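Local coordinates for protein fructose-bisphosphate aldolase (Plasmodium falciparum, PDB 4TR9) that belongs to the class I fructose-bisphosphate aldolase family of enzymes and folds as a TIM barrel, present here as an assembly of four chains, at residues E207-V212 / N239-G244; P196-D201 / V211-V216; V289-I294 / S342-G347. All blocks are in the same frame, centred on the assembly; numbering follows the deposited sequence.

Contact 1: residues E207-V212 / N239-G244; sequences EVCAVV and NMVTAG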
loop_
_atom_site.group_PDB
_atom_site.type_symbol
_atom_site.label_atom_id
_atom_site.label_comp_id
_atom_site.label_asym_id
_atom_site.label_seq_id
_atom_site.Cartn_x
_atom_site.Cartn_y
_atom_site.Cartn_z
ATOM N N GLU A 207 23.150 13.048 -5.360
ATOM C CA GLU A 207 22.454 12.768 -4.110
ATOM C C GLU A 207 20.967 12.549 -4.363
ATOM O O GLU A 207 20.337 11.703 -3.728
ATOM C CB GLU A 207 22.655 13.907 -3.108
ATOM C CG GLU A 207 24.077 14.040 -2.572
ATOM C CD GLU A 207 25.022 14.721 -3.547
ATOM O OE1 GLU A 207 24.574 15.116 -4.646
ATOM O OE2 GLU A 207 26.217 14.866 -3.212
ATOM N N VAL A 208 20.413 13.317 -5.296
ATOM C CA VAL A 208 19.011 13.185 -5.671
ATOM C C VAL A 208 18.758 11.830 -6.322
ATOM O O VAL A 208 17.770 11.159 -6.021
ATOM C CB VAL A 208 18.576 14.308 -6.634
ATOM C CG1 VAL A 208 17.143 14.094 -7.097
ATOM C CG2 VAL A 208 18.728 15.666 -5.966
ATOM N N CYS A 209 19.666 11.430 -7.209
ATOM C CA CYS A 209 19.553 10.152 -7.900
ATOM C C CYS A 209 19.573 8.981 -6.923
ATOM O O CYS A 209 18.878 7.987 -7.123
ATOM C CB CYS A 209 20.680 9.995 -8.922
ATOM S SG CYS A 209 20.640 8.437 -9.838
ATOM N N ALA A 210 20.369 9.105 -5.866
ATOM C CA ALA A 210 20.456 8.064 -4.848
ATOM C C ALA A 210 19.132 7.909 -4.107
ATOM O O ALA A 210 18.654 6.794 -3.897
ATOM C CB ALA A 210 21.577 8.369 -3.869
ATOM N N VAL A 211 18.544 9.036 -3.716
ATOM C CA VAL A 211 17.279 9.034 -2.991
ATOM C C VAL A 211 16.156 8.453 -3.845
ATOM O O VAL A 211 15.342 7.662 -3.366
ATOM C CB VAL A 211 16.891 10.456 -2.538
ATOM C CG1 VAL A 211 15.532 10.448 -1.860
ATOM C CG2 VAL A 211 17.949 11.023 -1.605
ATOM N N VAL A 212 16.124 8.845 -5.115
ATOM C CA VAL A 212 15.110 8.357 -6.043
ATOM C C VAL A 212 15.279 6.864 -6.316
ATOM O O VAL A 212 14.311 6.105 -6.269
ATOM C CB VAL A 212 15.153 9.126 -7.379
ATOM C CG1 VAL A 212 14.238 8.473 -8.404
ATOM C CG2 VAL A 212 14.770 10.582 -7.164
ATOM N N ASN A 239 20.217 1.305 -12.996
ATOM C CA ASN A 239 21.221 2.259 -13.433
ATOM C C ASN A 239 22.189 2.561 -12.300
ATOM O O ASN A 239 21.824 2.473 -11.128
ATOM C CB ASN A 239 20.565 3.550 -13.918
ATOM C CG ASN A 239 19.757 4.233 -12.832
ATOM O OD1 ASN A 239 19.024 3.582 -12.086
ATOM N ND2 ASN A 239 19.897 5.549 -12.730
ATOM N N MET A 240 23.422 2.908 -12.646
ATOM C CA MET A 240 24.387 3.336 -11.644
ATOM C C MET A 240 23.947 4.665 -11.045
ATOM O O MET A 240 23.455 5.541 -11.756
ATOM C CB MET A 240 25.786 3.463 -12.250
ATOM C CG MET A 240 26.379 2.152 -12.734
ATOM S SD MET A 240 28.027 2.374 -13.431
ATOM C CE MET A 240 28.450 0.685 -13.850
ATOM N N VAL A 241 24.111 4.810 -9.734
ATOM C CA VAL A 241 23.754 6.055 -9.070
ATOM C C VAL A 241 24.746 7.146 -9.453
ATOM O O VAL A 241 25.835 7.244 -8.885
ATOM C CB VAL A 241 23.717 5.899 -7.541
ATOM C CG1 VAL A 241 23.377 7.226 -6.885
ATOM C CG2 VAL A 241 22.703 4.835 -7.147
ATOM N N THR A 242 24.367 7.953 -10.437
ATOM C CA THR A 242 25.224 9.022 -10.930
ATOM C C THR A 242 24.488 10.354 -10.941
ATOM O O THR A 242 23.264 10.399 -10.817
ATOM C CB THR A 242 25.736 8.730 -12.355
ATOM O OG1 THR A 242 24.630 8.711 -13.266
ATOM C CG2 THR A 242 26.453 7.390 -12.407
ATOM N N ALA A 243 25.239 11.438 -11.094
ATOM C CA ALA A 243 24.641 12.756 -11.241
ATOM C C ALA A 243 23.992 12.875 -12.613
ATOM O O ALA A 243 24.216 12.037 -13.488
ATOM C CB ALA A 243 25.683 13.844 -11.043
ATOM N N GLY A 244 23.186 13.914 -12.798
ATOM C CA GLY A 244 22.526 14.141 -14.070
ATOM C C GLY A 244 23.510 14.485 -15.171
ATOM O O GLY A 244 24.634 14.908 -14.899
#
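Cys209 and Ala210, on one side of the first turns of helix 206-226, pack against the loop that follows strand 235-236, in a buried helix-to-loop contact of the TIM barrel. The backbones come close: CA of Ala210 and CA of Val241 are 5.7 Å apart. The small side chains of Cys209 and Ala210 allow this approach.

Cys209 points at the loop. With SG anti to the backbone N (chi1 180°), the thiol leaves the helix toward residues 239-242. Cys209 CB lies 3.2 Å from Thr242 O, and Cys209 SG lies 3.4 Å from the same Thr242 O and 4.0 Å from Val241 CA. The amide end of Asn239 approaches from the start of the loop segment, its ND2 4.2 Å from Cys209 SG.

Val241 supplies the second patch. One branch, CG1, lies against the helix backbone, 3.7 Å from Ala210 CA, and it is equally near the methyl, with Ala210 CB to Val241 CG1 also 3.7 Å. The valine also touches Leu259 and Thr263 of helix 253-267, so it fills the junction of loop and two neighbouring helices, a place suited to a compact branched side chain. Around the helix, Val208 and Val211 pack on Glu6 and Ala10 of the second subunit.

The two segments share no hydrogen bond. Close packing of CB and SG on the Thr242 carbonyl, and of Val241 on Ala210, joins them, while directed bonds tie the loop to other neighbours at two points: Val241 N to Thr260 OG1, and the backbone of Gly244 to that of His204.

Contact 2: residues P196-D201 / V211-V216; sequences PEILAD and VVTQKV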
loop_
_atom_site.group_PDB
_atom_site.type_symbol
_atom_site.label_atom_id
_atom_site.label_comp_id
_atom_site.label_asym_id
_atom_site.label_seq_id
_atom_site.Cartn_x
_atom_site.Cartn_y
_atom_site.Cartn_z
ATOM N N PRO A 196 14.400 -1.717 -13.824
ATOM C CA PRO A 196 13.773 -0.425 -13.537
ATOM C C PRO A 196 14.732 0.729 -13.816
ATOM O O PRO A 196 15.200 1.381 -12.883
ATOM C CB PRO A 196 13.450 -0.525 -12.047
ATOM C CG PRO A 196 14.549 -1.382 -11.505
ATOM C CD PRO A 196 14.948 -2.341 -12.606
ATOM N N GLU A 197 15.024 0.973 -15.090
ATOM C CA GLU A 197 16.007 1.983 -15.459
ATOM C C GLU A 197 15.536 3.399 -15.158
ATOM O O GLU A 197 14.491 3.837 -15.639
ATOM C CB GLU A 197 16.365 1.877 -16.942
ATOM C CG GLU A 197 17.365 2.933 -17.395
ATOM C CD GLU A 197 17.644 2.882 -18.882
ATOM O OE1 GLU A 197 17.033 2.042 -19.576
ATOM O OE2 GLU A 197 18.475 3.684 -19.358
ATOM N N ILE A 198 16.321 4.108 -14.354
ATOM C CA ILE A 198 16.091 5.522 -14.109
ATOM C C ILE A 198 17.030 6.348 -14.980
ATOM O O ILE A 198 18.251 6.260 -14.845
ATOM C CB ILE A 198 16.304 5.885 -12.631
ATOM C CG1 ILE A 198 15.328 5.110 -11.745
ATOM C CG2 ILE A 198 16.134 7.377 -12.425
ATOM C CD1 ILE A 198 15.465 5.421 -10.275
ATOM N N LEU A 199 16.455 7.143 -15.877
ATOM C CA LEU A 199 17.242 7.955 -16.801
ATOM C C LEU A 199 18.094 8.987 -16.069
ATOM O O LEU A 199 17.655 9.585 -15.087
ATOM C CB LEU A 199 16.325 8.659 -17.803
ATOM C CG LEU A 199 15.514 7.751 -18.728
ATOM C CD1 LEU A 199 14.712 8.577 -19.721
ATOM C CD2 LEU A 199 16.427 6.774 -19.449
ATOM N N ALA A 200 19.314 9.192 -16.555
ATOM C CA ALA A 200 20.216 10.175 -15.968
ATOM C C ALA A 200 20.020 11.544 -16.613
ATOM O O ALA A 200 20.789 12.473 -16.366
ATOM C CB ALA A 200 21.661 9.722 -16.108
ATOM N N ASP A 201 18.986 11.660 -17.441
ATOM C CA ASP A 201 18.666 12.919 -18.102
ATOM C C ASP A 201 18.191 13.960 -17.093
ATOM O O ASP A 201 17.287 13.702 -16.299
ATOM C CB ASP A 201 17.599 12.703 -19.179
ATOM C CG ASP A 201 18.042 11.720 -20.248
ATOM O OD1 ASP A 201 19.242 11.713 -20.592
ATOM O OD2 ASP A 201 17.187 10.956 -20.744
ATOM N N VAL A 211 18.544 9.036 -3.716
ATOM C CA VAL A 211 17.279 9.034 -2.991
ATOM C C VAL A 211 16.156 8.453 -3.845
ATOM O O VAL A 211 15.342 7.662 -3.366
ATOM C CB VAL A 211 16.891 10.456 -2.538
ATOM C CG1 VAL A 211 15.532 10.448 -1.860
ATOM C CG2 VAL A 211 17.949 11.023 -1.605
ATOM N N VAL A 212 16.124 8.845 -5.115
ATOM C CA VAL A 212 15.110 8.357 -6.043
ATOM C C VAL A 212 15.279 6.864 -6.316
ATOM O O VAL A 212 14.311 6.105 -6.269
ATOM C CB VAL A 212 15.153 9.126 -7.379
ATOM C CG1 VAL A 212 14.238 8.473 -8.404
ATOM C CG2 VAL A 212 14.770 10.582 -7.164
ATOM N N THR A 213 16.510 6.449 -6.598
ATOM C CA THR A 213 16.795 5.047 -6.882
ATOM C C THR A 213 16.454 4.168 -5.684
ATOM O O THR A 213 15.900 3.080 -5.838
ATOM C CB THR A 213 18.272 4.836 -7.264
ATOM O OG1 THR A 213 18.603 5.677 -8.376
ATOM C CG2 THR A 213 18.526 3.385 -7.640
ATOM N N GLN A 214 16.776 4.653 -4.490
ATOM C CA GLN A 214 16.468 3.932 -3.261
ATOM C C GLN A 214 14.960 3.782 -3.078
ATOM O O GLN A 214 14.479 2.739 -2.635
ATOM C CB GLN A 214 17.082 4.648 -2.056
ATOM C CG GLN A 214 16.756 4.010 -0.716
ATOM C CD GLN A 214 17.444 4.706 0.441
ATOM O OE1 GLN A 214 18.411 5.446 0.251
ATOM N NE2 GLN A 214 16.948 4.472 1.650
ATOM N N LYS A 215 14.219 4.828 -3.429
ATOM C CA LYS A 215 12.765 4.817 -3.305
ATOM C C LYS A 215 12.129 3.875 -4.323
ATOM O O LYS A 215 11.199 3.134 -4.001
ATOM C CB LYS A 215 12.203 6.230 -3.476
ATOM C CG LYS A 215 10.691 6.320 -3.347
ATOM C CD LYS A 215 10.196 7.723 -3.659
ATOM C CE LYS A 215 8.688 7.829 -3.501
ATOM N NZ LYS A 215 8.252 7.579 -2.098
ATOM N N VAL A 216 12.636 3.909 -5.551
ATOM C CA VAL A 216 12.116 3.062 -6.617
ATOM C C VAL A 216 12.388 1.586 -6.337
ATOM O O VAL A 216 11.482 0.756 -6.425
ATOM C CB VAL A 216 12.720 3.441 -7.985
ATOM C CG1 VAL A 216 12.317 2.427 -9.046
ATOM C CG2 VAL A 216 12.280 4.840 -8.388
#
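Ile198, near the end of strand 191-198, packs on helix 206-226 within a beta-alpha-beta unit of the TIM barrel. Strand and helix run nearly antiparallel (164° between the two short axes), as the crossover requires, and their axes come within 10.0 Å.

The CB of Ile198 points at the helix and carries two branches. CG2 is near Val212 without touching it. The other branch begins at CG1, placed anti to the carbonyl carbon (chi1 -61°), and continues fully extended to CD1. Ile198 CG1 stops 4.5 Å from Val216 CG2, and the close packing is left to the tip. There CD1 rests among three helix residues one turn apart or adjacent: 3.8 Å from Val212 CG1, 3.7 Å from Val216 CG2 and 3.7 Å from Thr213 CA. An unbranched tip suits this site, and two valines give it short apolar walls.

Thr213 OG1 also lies 3.7 Å from Ile198 CD1; its hydrogen bond to Cys209 O, one turn back, probably eases its place there. Glu197, whose CB leaves on the side away from the helix, forms a salt bridge with Arg154. Two residues earlier on the strand than Ile198, Pro196 CB grazes Val216 CG1 at 4.4 Å.

Contact 3: residues V289-I294 / S342-G347; sequences VNLNSI and SLATYG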
loop_
_atom_site.group_PDB
_atom_site.type_symbol
_atom_site.label_atom_id
_atom_site.label_comp_id
_atom_site.label_asym_id
_atom_site.label_seq_id
_atom_site.Cartn_x
_atom_site.Cartn_y
_atom_site.Cartn_z
ATOM N N VAL A 289 35.210 2.066 -15.990
ATOM C CA VAL A 289 35.823 2.713 -14.837
ATOM C C VAL A 289 34.857 2.745 -13.655
ATOM O O VAL A 289 35.231 2.414 -12.529
ATOM C CB VAL A 289 36.278 4.148 -15.172
ATOM C CG1 VAL A 289 36.724 4.877 -13.916
ATOM C CG2 VAL A 289 37.397 4.121 -16.204
ATOM N N ASN A 290 33.613 3.131 -13.919
ATOM C CA ASN A 290 32.597 3.199 -12.874
ATOM C C ASN A 290 32.264 1.825 -12.304
ATOM O O ASN A 290 32.109 1.672 -11.094
ATOM C CB ASN A 290 31.327 3.867 -13.403
ATOM C CG ASN A 290 31.532 5.336 -13.725
ATOM O OD1 ASN A 290 32.356 6.009 -13.107
ATOM N ND2 ASN A 290 30.784 5.837 -14.700
ATOM N N LEU A 291 32.157 0.827 -13.178
ATOM C CA LEU A 291 31.914 -0.544 -12.743
ATOM C C LEU A 291 33.077 -1.039 -11.890
ATOM O O LEU A 291 32.889 -1.800 -10.940
ATOM C CB LEU A 291 31.705 -1.467 -13.946
ATOM C CG LEU A 291 31.507 -2.954 -13.638
ATOM C CD1 LEU A 291 30.288 -3.166 -12.754
ATOM C CD2 LEU A 291 31.389 -3.760 -14.922
ATOM N N ASN A 292 34.281 -0.597 -12.238
ATOM C CA ASN A 292 35.472 -0.926 -11.468
ATOM C C ASN A 292 35.454 -0.254 -10.101
ATOM O O ASN A 292 35.816 -0.863 -9.094
ATOM C CB ASN A 292 36.732 -0.521 -12.235
ATOM C CG ASN A 292 38.000 -0.786 -11.452
ATOM O OD1 ASN A 292 38.531 -1.897 -11.467
ATOM N ND2 ASN A 292 38.497 0.235 -10.763
ATOM N N SER A 293 35.029 1.006 -10.076
ATOM C CA SER A 293 34.957 1.770 -8.836
ATOM C C SER A 293 33.962 1.143 -7.865
ATOM O O SER A 293 34.153 1.184 -6.650
ATOM C CB SER A 293 34.570 3.222 -9.122
ATOM O OG SER A 293 35.501 3.836 -9.995
ATOM N N ILE A 294 32.902 0.562 -8.416
ATOM C CA ILE A 294 31.888 -0.116 -7.616
ATOM C C ILE A 294 32.444 -1.397 -6.998
ATOM O O ILE A 294 32.230 -1.672 -5.817
ATOM C CB ILE A 294 30.641 -0.453 -8.460
ATOM C CG1 ILE A 294 29.971 0.829 -8.956
ATOM C CG2 ILE A 294 29.653 -1.271 -7.654
ATOM C CD1 ILE A 294 28.785 0.583 -9.863
ATOM N N SER A 342 35.313 -7.224 -17.531
ATOM C CA SER A 342 35.530 -8.425 -16.733
ATOM C C SER A 342 36.469 -8.126 -15.569
ATOM O O SER A 342 36.217 -8.532 -14.435
ATOM C CB SER A 342 36.102 -9.552 -17.591
ATOM O OG SER A 342 36.317 -10.720 -16.816
ATOM N N LEU A 343 37.551 -7.413 -15.864
ATOM C CA LEU A 343 38.499 -6.990 -14.841
ATOM C C LEU A 343 37.852 -5.983 -13.899
ATOM O O LEU A 343 38.250 -5.854 -12.741
ATOM C CB LEU A 343 39.749 -6.385 -15.482
ATOM C CG LEU A 343 40.602 -7.318 -16.341
ATOM C CD1 LEU A 343 41.695 -6.536 -17.050
ATOM C CD2 LEU A 343 41.200 -8.427 -15.492
ATOM N N ALA A 344 36.851 -5.272 -14.409
ATOM C CA ALA A 344 36.126 -4.291 -13.617
ATOM C C ALA A 344 35.318 -4.969 -12.516
ATOM O O ALA A 344 35.050 -4.369 -11.477
ATOM C CB ALA A 344 35.217 -3.457 -14.506
ATOM N N THR A 345 34.933 -6.221 -12.749
ATOM C CA THR A 345 34.175 -6.983 -11.762
ATOM C C THR A 345 35.055 -7.376 -10.580
ATOM O O THR A 345 34.566 -7.552 -9.464
ATOM C CB THR A 345 33.562 -8.258 -12.372
ATOM O OG1 THR A 345 34.608 -9.123 -12.831
ATOM C CG2 THR A 345 32.643 -7.909 -13.533
ATOM N N TYR A 346 36.352 -7.519 -10.836
ATOM C CA TYR A 346 37.307 -7.867 -9.789
ATOM C C TYR A 346 37.855 -6.623 -9.102
ATOM O O TYR A 346 38.495 -6.710 -8.054
ATOM C CB TYR A 346 38.463 -8.688 -10.364
ATOM C CG TYR A 346 38.069 -10.060 -10.857
ATOM C CD1 TYR A 346 37.812 -11.092 -9.964
ATOM C CD2 TYR A 346 37.972 -10.330 -12.216
ATOM C CE1 TYR A 346 37.457 -12.351 -10.409
ATOM C CE2 TYR A 346 37.620 -11.586 -12.670
ATOM C CZ TYR A 346 37.363 -12.592 -11.762
ATOM O OH TYR A 346 37.011 -13.845 -12.208
ATOM N N GLY A 347 37.600 -5.464 -9.701
ATOM C CA GLY A 347 38.148 -4.217 -9.201
ATOM C C GLY A 347 39.615 -4.099 -9.563
ATOM O O GLY A 347 40.367 -3.360 -8.929
#
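The carboxamide of Asn292 meets the peptide carbonyl of Gly347, its oxygen lying over the face of that carbonyl. Asn292 OD1 stands nearly straight above Gly347 C at 3.1 Å. Seen from the asparagine, Gly347 CA lies well to one side of the amide plane, 3.3 Å from Asn292 OD1. The same oxygen accepts a hydrogen bond from Tyr349 N. Asn292 CG lies anti to the backbone N (chi1 177°), which carries the amide along the helix flank to the end of the partner helix.

That end is a Schellman motif: Gly347, with positive phi, is its C-prime residue. Glycine adopts this conformation readily, and having no side chain it lets the amide oxygen lie close on its backbone.

Farther back, helices 284-295 and 327-346 run roughly parallel, their local axes 24° apart in direction and 7.4 Å apart at closest approach. Ala344 permits this: its CA is 4.0 Å from that of Asn292. The methyl rests against Leu291, with Ala344 CB 3.8 Å from Leu291 CG. A CA-H...O contact joins the backbones, Asn292 CA to Ala344 O being 3.5 Å with 164° at the hydrogen. Leu291 continues past the alanine to Phe306 and Tyr308 of strand 303-308.

Ala344, being small, thus lets the helices come close, and weak polar contacts supplement the apolar packing. The asparagine oxygen, lying over one carbonyl carbon and bonded to a following N-H, probably helps to fix how the chain leaves the helix.

In the fold
Contacts 1 and 2 are neighbours, their centres 6 Å apart, and both use helix 206-226, sharing Val211 and Val212. One face of that helix meets strand 191-198 and another meets the loop 239-244, which leads on to helix 253-267. The two are also joined directly, for Asn239 ND2 lies 2.8 Å from Ile198 O. Contact 3 comes later in the chain and sits about 19 Å from the centre of contact 1, between helices 284-295 and 327-346. Met240 bridges the distance by packing on Asn290, Leu291 and Ile294. Contacts 1 and 2 thus secure helix 206-226 to a barrel strand and a loop, and also touch the second subunit, while contact 3 joins two later helices.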